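E3 ubiquitin-protein ligase RNF31 (Mus musculus, PDB 5Y3T) is an E3 ubiquitin ligase, also called HOIP, whose crystallised fragment carries the UBA domain pair and probably binds partner proteins such as HOIL-1. Local coordinates at residues G10-L13 / V14-Q18; L43-L46 / R47-S51. One frame throughout, in Å; residues are numbered along the deposited sequence.

Contact 1: G10-L13 / V14-Q18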
ATOM      1  N   GLY B  10     -17.065  21.172  -0.541  1.00 56.02           N
ATOM      2  CA  GLY B  10     -15.647  20.998  -0.659  1.00 63.85           C
ATOM      3  C   GLY B  10     -14.835  21.993   0.134  1.00 62.07           C
ATOM      4  O   GLY B  10     -13.943  21.592   0.865  1.00 57.69           O
ATOM      5  N   LEU B  11     -15.140  23.279  -0.043  1.00 62.42           N
ATOM      6  CA  LEU B  11     -14.502  24.340   0.717  1.00 66.95           C
ATOM      7  C   LEU B  11     -14.650  24.152   2.223  1.00 64.06           C
ATOM      8  O   LEU B  11     -13.690  24.351   2.981  1.00 60.90           O
ATOM      9  CB  LEU B  11     -15.071  25.695   0.320  1.00 74.10           C
ATOM     10  CG  LEU B  11     -14.164  26.451  -0.628  1.00 85.57           C
ATOM     11  CD1 LEU B  11     -14.973  27.433  -1.462  1.00 97.17           C
ATOM     12  CD2 LEU B  11     -13.046  27.127   0.159  1.00 86.35           C
ATOM     13  N   GLN B  12     -15.848  23.755   2.642  1.00 55.68           N
ATOM     14  CA  GLN B  12     -16.120  23.581   4.045  1.00 62.83           C
ATOM     15  C   GLN B  12     -15.145  22.534   4.579  1.00 61.35           C
ATOM     16  O   GLN B  12     -14.589  22.704   5.662  1.00 62.55           O
ATOM     17  CB  GLN B  12     -17.591  23.165   4.296  1.00 75.07           C
ATOM     18  CG  GLN B  12     -18.190  23.669   5.614  1.00 87.84           C
ATOM     19  CD  GLN B  12     -17.573  23.040   6.879  1.00 95.76           C
ATOM     20  OE1 GLN B  12     -17.750  21.848   7.133  1.00 98.30           O
ATOM     21  NE2 GLN B  12     -16.866  23.855   7.689  1.00 86.41           N
ATOM     22  N   LEU B  13     -14.936  21.450   3.835  1.00 52.80           N
ATOM     23  CA  LEU B  13     -14.045  20.407   4.329  1.00 52.75           C
ATOM     24  C   LEU B  13     -12.569  20.816   4.166  1.00 48.80           C
ATOM     25  O   LEU B  13     -11.756  20.577   5.048  1.00 47.43           O
ATOM     26  CB  LEU B  13     -14.343  19.087   3.638  1.00 56.00           C
ATOM     27  CG  LEU B  13     -13.454  17.878   3.962  1.00 57.56           C
ATOM     28  CD1 LEU B  13     -13.412  17.626   5.457  1.00 56.01           C
ATOM     29  CD2 LEU B  13     -13.925  16.630   3.217  1.00 58.35           C
ATOM     30  N   VAL B  14     -12.210  21.447   3.051  1.00 47.34           N
ATOM     31  CA  VAL B  14     -10.835  21.919   2.897  1.00 52.77           C
ATOM     32  C   VAL B  14     -10.435  22.787   4.109  1.00 53.37           C
ATOM     33  O   VAL B  14      -9.331  22.731   4.575  1.00 56.35           O
ATOM     34  CB  VAL B  14     -10.626  22.688   1.585  1.00 50.46           C
ATOM     35  CG1 VAL B  14      -9.309  23.446   1.613  1.00 53.44           C
ATOM     36  CG2 VAL B  14     -10.655  21.728   0.396  1.00 54.82           C
ATOM     37  N   SER B  15     -11.371  23.582   4.594  1.00 60.90           N
ATOM     38  CA  SER B  15     -11.155  24.464   5.735  1.00 63.04           C
ATOM     39  C   SER B  15     -10.693  23.720   6.966  1.00 53.52           C
ATOM     40  O   SER B  15      -9.751  24.119   7.617  1.00 56.92           O
ATOM     41  CB  SER B  15     -12.444  25.231   6.033  1.00 64.58           C
ATOM     42  OG  SER B  15     -12.342  25.847   7.275  1.00 72.51           O
ATOM     43  N   MET B  16     -11.332  22.617   7.268  1.00 55.55           N
ATOM     44  CA  MET B  16     -10.951  21.837   8.448  1.00 57.28           C
ATOM     45  C   MET B  16      -9.672  21.090   8.235  1.00 55.85           C
ATOM     46  O   MET B  16      -8.910  20.915   9.186  1.00 54.03           O
ATOM     47  CB  MET B  16     -12.055  20.850   8.828  1.00 66.33           C
ATOM     48  CG  MET B  16     -12.976  21.412   9.892  1.00 74.53           C
ATOM     49  SD  MET B  16     -14.644  20.850   9.636  1.00 86.29           S
ATOM     50  CE  MET B  16     -15.281  21.347  11.239  1.00 90.11           C
ATOM     51  N   ILE B  17      -9.449  20.628   6.997  1.00 51.87           N
ATOM     52  CA  ILE B  17      -8.178  19.994   6.634  1.00 53.70           C
ATOM     53  C   ILE B  17      -7.046  20.996   6.900  1.00 50.29           C
ATOM     54  O   ILE B  17      -6.000  20.631   7.420  1.00 51.67           O
ATOM     55  CB  ILE B  17      -8.137  19.580   5.119  1.00 55.26           C
ATOM     56  CG1 ILE B  17      -9.105  18.441   4.779  1.00 58.89           C
ATOM     57  CG2 ILE B  17      -6.724  19.247   4.652  1.00 58.91           C
ATOM     58  CD1 ILE B  17      -9.108  17.303   5.748  1.00 60.16           C
ATOM     59  N   GLN B  18      -7.284  22.249   6.504  1.00 52.06           N
ATOM     60  CA  GLN B  18      -6.314  23.338   6.593  1.00 54.63           C
ATOM     61  C   GLN B  18      -5.939  23.593   8.045  1.00 58.43           C
ATOM     62  O   GLN B  18      -4.767  23.505   8.383  1.00 55.06           O
ATOM     63  CB  GLN B  18      -6.890  24.583   5.916  1.00 61.97           C
ATOM     64  CG  GLN B  18      -5.962  25.762   5.825  1.00 66.56           C
ATOM     65  CD  GLN B  18      -6.463  26.802   4.849  1.00 70.97           C
ATOM     66  OE1 GLN B  18      -7.422  27.507   5.129  1.00 85.57           O
ATOM     67  NE2 GLN B  18      -5.796  26.919   3.711  1.00 67.71           N
TER

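Contact 2: L43-L46 / R47-S51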
ATOM      1  N   LEU B  43      -9.936  18.555  15.888  1.00 60.81           N
ATOM      2  CA  LEU B  43      -8.670  18.516  16.624  1.00 63.35           C
ATOM      3  C   LEU B  43      -8.867  18.079  18.044  1.00 59.81           C
ATOM      4  O   LEU B  43      -8.144  17.211  18.530  1.00 58.41           O
ATOM      5  CB  LEU B  43      -7.962  19.868  16.594  1.00 70.71           C
ATOM      6  CG  LEU B  43      -7.498  20.300  15.189  1.00 72.60           C
ATOM      7  CD1 LEU B  43      -6.918  21.701  15.248  1.00 74.15           C
ATOM      8  CD2 LEU B  43      -6.485  19.304  14.615  1.00 75.76           C
ATOM      9  N   GLN B  44      -9.874  18.651  18.697  1.00 65.86           N
ATOM     10  CA  GLN B  44     -10.188  18.278  20.078  1.00 70.21           C
ATOM     11  C   GLN B  44     -10.506  16.811  20.179  1.00 63.13           C
ATOM     12  O   GLN B  44      -9.912  16.125  20.995  1.00 56.15           O
ATOM     13  CB  GLN B  44     -11.337  19.109  20.654  1.00 77.16           C
ATOM     14  CG  GLN B  44     -10.898  20.495  21.119  1.00 84.40           C
ATOM     15  CD  GLN B  44     -12.055  21.287  21.691  1.00 87.74           C
ATOM     16  OE1 GLN B  44     -12.778  20.794  22.558  1.00 85.44           O
ATOM     17  NE2 GLN B  44     -12.261  22.501  21.183  1.00 94.08           N
ATOM     18  N   TRP B  45     -11.403  16.329  19.314  1.00 62.02           N
ATOM     19  CA  TRP B  45     -11.776  14.914  19.310  1.00 58.23           C
ATOM     20  C   TRP B  45     -10.585  13.998  19.172  1.00 55.78           C
ATOM     21  O   TRP B  45     -10.502  13.002  19.885  1.00 65.58           O
ATOM     22  CB  TRP B  45     -12.835  14.587  18.239  1.00 58.73           C
ATOM     23  CG  TRP B  45     -13.397  13.180  18.352  1.00 60.86           C
ATOM     24  CD1 TRP B  45     -14.516  12.786  19.037  1.00 61.85           C
ATOM     25  CD2 TRP B  45     -12.850  11.982  17.758  1.00 59.76           C
ATOM     26  NE1 TRP B  45     -14.699  11.419  18.907  1.00 60.88           N
ATOM     27  CE2 TRP B  45     -13.703  10.908  18.117  1.00 54.31           C
ATOM     28  CE3 TRP B  45     -11.727  11.719  16.949  1.00 56.21           C
ATOM     29  CZ2 TRP B  45     -13.461   9.606  17.712  1.00 53.02           C
ATOM     30  CZ3 TRP B  45     -11.484  10.418  16.537  1.00 53.41           C
ATOM     31  CH2 TRP B  45     -12.351   9.371  16.921  1.00 58.00           C
ATOM     32  N   LEU B  46      -9.666  14.318  18.263  1.00 59.03           N
ATOM     33  CA  LEU B  46      -8.476  13.494  18.059  1.00 58.28           C
ATOM     34  C   LEU B  46      -7.633  13.417  19.313  1.00 56.49           C
ATOM     35  O   LEU B  46      -7.321  12.308  19.722  1.00 62.68           O
ATOM     36  CB  LEU B  46      -7.622  13.985  16.881  1.00 61.38           C
ATOM     37  CG  LEU B  46      -8.217  13.708  15.491  1.00 59.66           C
ATOM     38  CD1 LEU B  46      -7.573  14.593  14.439  1.00 61.18           C
ATOM     39  CD2 LEU B  46      -8.091  12.253  15.084  1.00 58.71           C
ATOM     40  N   ARG B  47      -7.257  14.560  19.907  1.00 59.43           N
ATOM     41  CA  ARG B  47      -6.548  14.590  21.254  1.00 69.10           C
ATOM     42  C   ARG B  47      -7.188  13.759  22.365  1.00 60.45           C
ATOM     43  O   ARG B  47      -6.517  13.053  23.071  1.00 58.50           O
ATOM     44  CB  ARG B  47      -6.453  16.007  21.842  1.00 80.16           C
ATOM     45  CG  ARG B  47      -5.162  16.742  21.530  1.00 95.10           C
ATOM     46  CD  ARG B  47      -5.127  18.157  22.117  1.00 99.61           C
ATOM     47  NE  ARG B  47      -4.874  19.152  21.054  1.00103.04           N
ATOM     48  CZ  ARG B  47      -5.789  19.935  20.461  1.00 99.32           C
ATOM     49  NH1 ARG B  47      -7.080  19.916  20.818  1.00 97.98           N
ATOM     50  NH2 ARG B  47      -5.402  20.776  19.497  1.00 95.60           N
ATOM     51  N   SER B  48      -8.496  13.862  22.517  1.00 62.07           N
ATOM     52  CA  SER B  48      -9.184  13.271  23.665  1.00 68.24           C
ATOM     53  C   SER B  48      -9.800  11.860  23.427  1.00 66.37           C
ATOM     54  O   SER B  48      -9.816  11.048  24.349  1.00 67.82           O
ATOM     55  CB  SER B  48     -10.231  14.273  24.189  1.00 66.82           C
ATOM     56  OG  SER B  48     -11.527  13.973  23.735  1.00 76.40           O
ATOM     57  N   GLU B  49     -10.285  11.576  22.211  1.00 60.80           N
ATOM     58  CA  GLU B  49     -11.044  10.343  21.931  1.00 59.76           C
ATOM     59  C   GLU B  49     -10.355   9.260  21.123  1.00 59.56           C
ATOM     60  O   GLU B  49     -10.745   8.091  21.254  1.00 61.57           O
ATOM     61  CB  GLU B  49     -12.360  10.699  21.231  1.00 66.24           C
ATOM     62  CG  GLU B  49     -13.282  11.581  22.047  1.00 73.30           C
ATOM     63  CD  GLU B  49     -13.427  11.051  23.474  1.00 77.85           C
ATOM     64  OE1 GLU B  49     -13.947   9.908  23.657  1.00 75.23           O
ATOM     65  OE2 GLU B  49     -12.948  11.761  24.387  1.00 67.11           O
ATOM     66  N   LEU B  50      -9.358   9.616  20.298  1.00 55.29           N
ATOM     67  CA  LEU B  50      -8.795   8.691  19.308  1.00 54.73           C
ATOM     68  C   LEU B  50      -8.274   7.388  19.918  1.00 63.22           C
ATOM     69  O   LEU B  50      -8.642   6.279  19.472  1.00 61.93           O
ATOM     70  CB  LEU B  50      -7.676   9.339  18.494  1.00 58.79           C
ATOM     71  CG  LEU B  50      -7.074   8.500  17.344  1.00 60.69           C
ATOM     72  CD1 LEU B  50      -8.140   7.977  16.380  1.00 53.49           C
ATOM     73  CD2 LEU B  50      -5.995   9.312  16.622  1.00 62.83           C
ATOM     74  N   SER B  51      -7.442   7.528  20.947  1.00 67.71           N
ATOM     75  CA  SER B  51      -6.810   6.385  21.593  1.00 69.09           C
ATOM     76  C   SER B  51      -7.810   5.363  22.123  1.00 66.01           C
ATOM     77  O   SER B  51      -7.459   4.196  22.227  1.00 71.40           O
ATOM     78  CB  SER B  51      -5.884   6.838  22.725  1.00 75.62           C
ATOM     79  OG  SER B  51      -6.662   7.153  23.865  1.00 75.49           O
TER

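Contact 1: G10-L13 / V14-Q18
Leu13 and Ile17 meet one turn apart on helix 2-22, the first helix of the chain, within the HOIP UBA domain pair. This is a local i to i+4 contact along an alpha helix. The two side chains meet through their CD1 methyls, with Leu13 CD1 4.3 Å from Ile17 CD1. Leu13 sends CG anti to its own N (chi1 176°), beside its carbonyl carbon, and this carries the branch toward the next turn. Ile17 CG1 also rests against the Leu13 carbonyl, 3.4 Å from Leu13 O. Both residues are buried. Leu13 packs on Phe31 and Leu34 of helix 27-37, and Ile17 on Pro27, so the pair belongs to the apolar face between these two helices.

Val14 turns a different way. Its CG2 touches the carbonyl oxygen of Gly10, with Val14 CG2 to Gly10 O 3.3 Å. Leu11 and Val14 both pack against aromatic side chains of another protein chain. The same helix therefore serves two interfaces, one within its own chain and one between proteins.

Gln12 and Met16 approach at a slant on the more exposed side. The bend at Gln12 chi2 (-68°) turns the amide forward along the helix, toward Met16. Its OE1 stands 4.1 Å from Met16 SD, a loose contact rather than a bond. Met16 also reaches Val30 of helix 27-37.

Backbone bonds hold the turns in step. Val14 N gives a nearly straight bond to Gly10 O, and Ser15 N bonds to Leu11 O. Leu13 O receives Ile17 N at 3.0 Å, with an N-H...O angle of 169°, and a weak, bent second bond from Met16 N.

Contact 2: L43-L46 / R47-S51
This is a local, surface-lying contact between successive turns near the start of helix 42-64, the third helix of the chain in the HOIP UBA domain pair. Its main element is a CH-pi contact between Trp45 and Glu49, four residues apart. Glu49 CB sits over one face of the indole, 3.4 Å from the centroid of the five-membered ring and 15° off its normal. Glu49 CG continues over the same face, 3.4 Å from Trp45 NE1. The two side chains cross at about a right angle. A bend at Glu49 chi2 leads the carboxylate away from the ring, and Ser48 OG donates a hydrogen bond of 2.7 Å to Glu49 OE2, at the anti lone pair of that oxygen.

Trp45 has CG anti to the backbone N (chi1 -171°), which lays the indole along the helix toward the following turn. The six-membered end meets Leu50, with Trp45 CZ3 4.1 Å from Leu50 CD1. Trp80 of helix 73-82 touches both residues, and Trp45 also packs on Ala33 and Tyr36 of helix 27-37. Leu46 and Leu50 run side by side in the same direction, CD2 to CD2 3.9 Å.

Arg47 folds back over the preceding turn. One face of its guanidinium lies over the carbonyl oxygen of Leu43, with NH1 3.7 Å from Leu43 O. Gln44 CG comes in at the guanidinium edge, 3.9 Å from Arg47 NH1.

The chemistry thus divides. Trp45, Leu46 and Leu50 give the helix an apolar side for packing on its neighbours. Only the aliphatic part of Glu49 covers the indole. The serine hydroxyl bonds one carboxylate oxygen and would probably stabilise its negative charge; a crystal neighbour also touches Glu49, so its orientation may owe something to packing.

Contacts 1 and 2 come in series along the chain, on helix 2-22 and helix 42-64, both within the UBA domain pair. Their centres lie 19 Å apart. Their nearest atoms stay about 6 Å apart, so they do not touch directly. Helix 27-37 joins them: it receives side chains from both, including Leu13 and Met16 of contact 1 and Trp45 and Leu46 of contact 2. Their outer surroundings differ. Contact 1 is reached by another protein chain, whose backbone also hydrogen-bonds Gln18 NE2. Contact 2 is touched by no other chain of the assembly and faces helix 73-82 through Trp45 and Leu50.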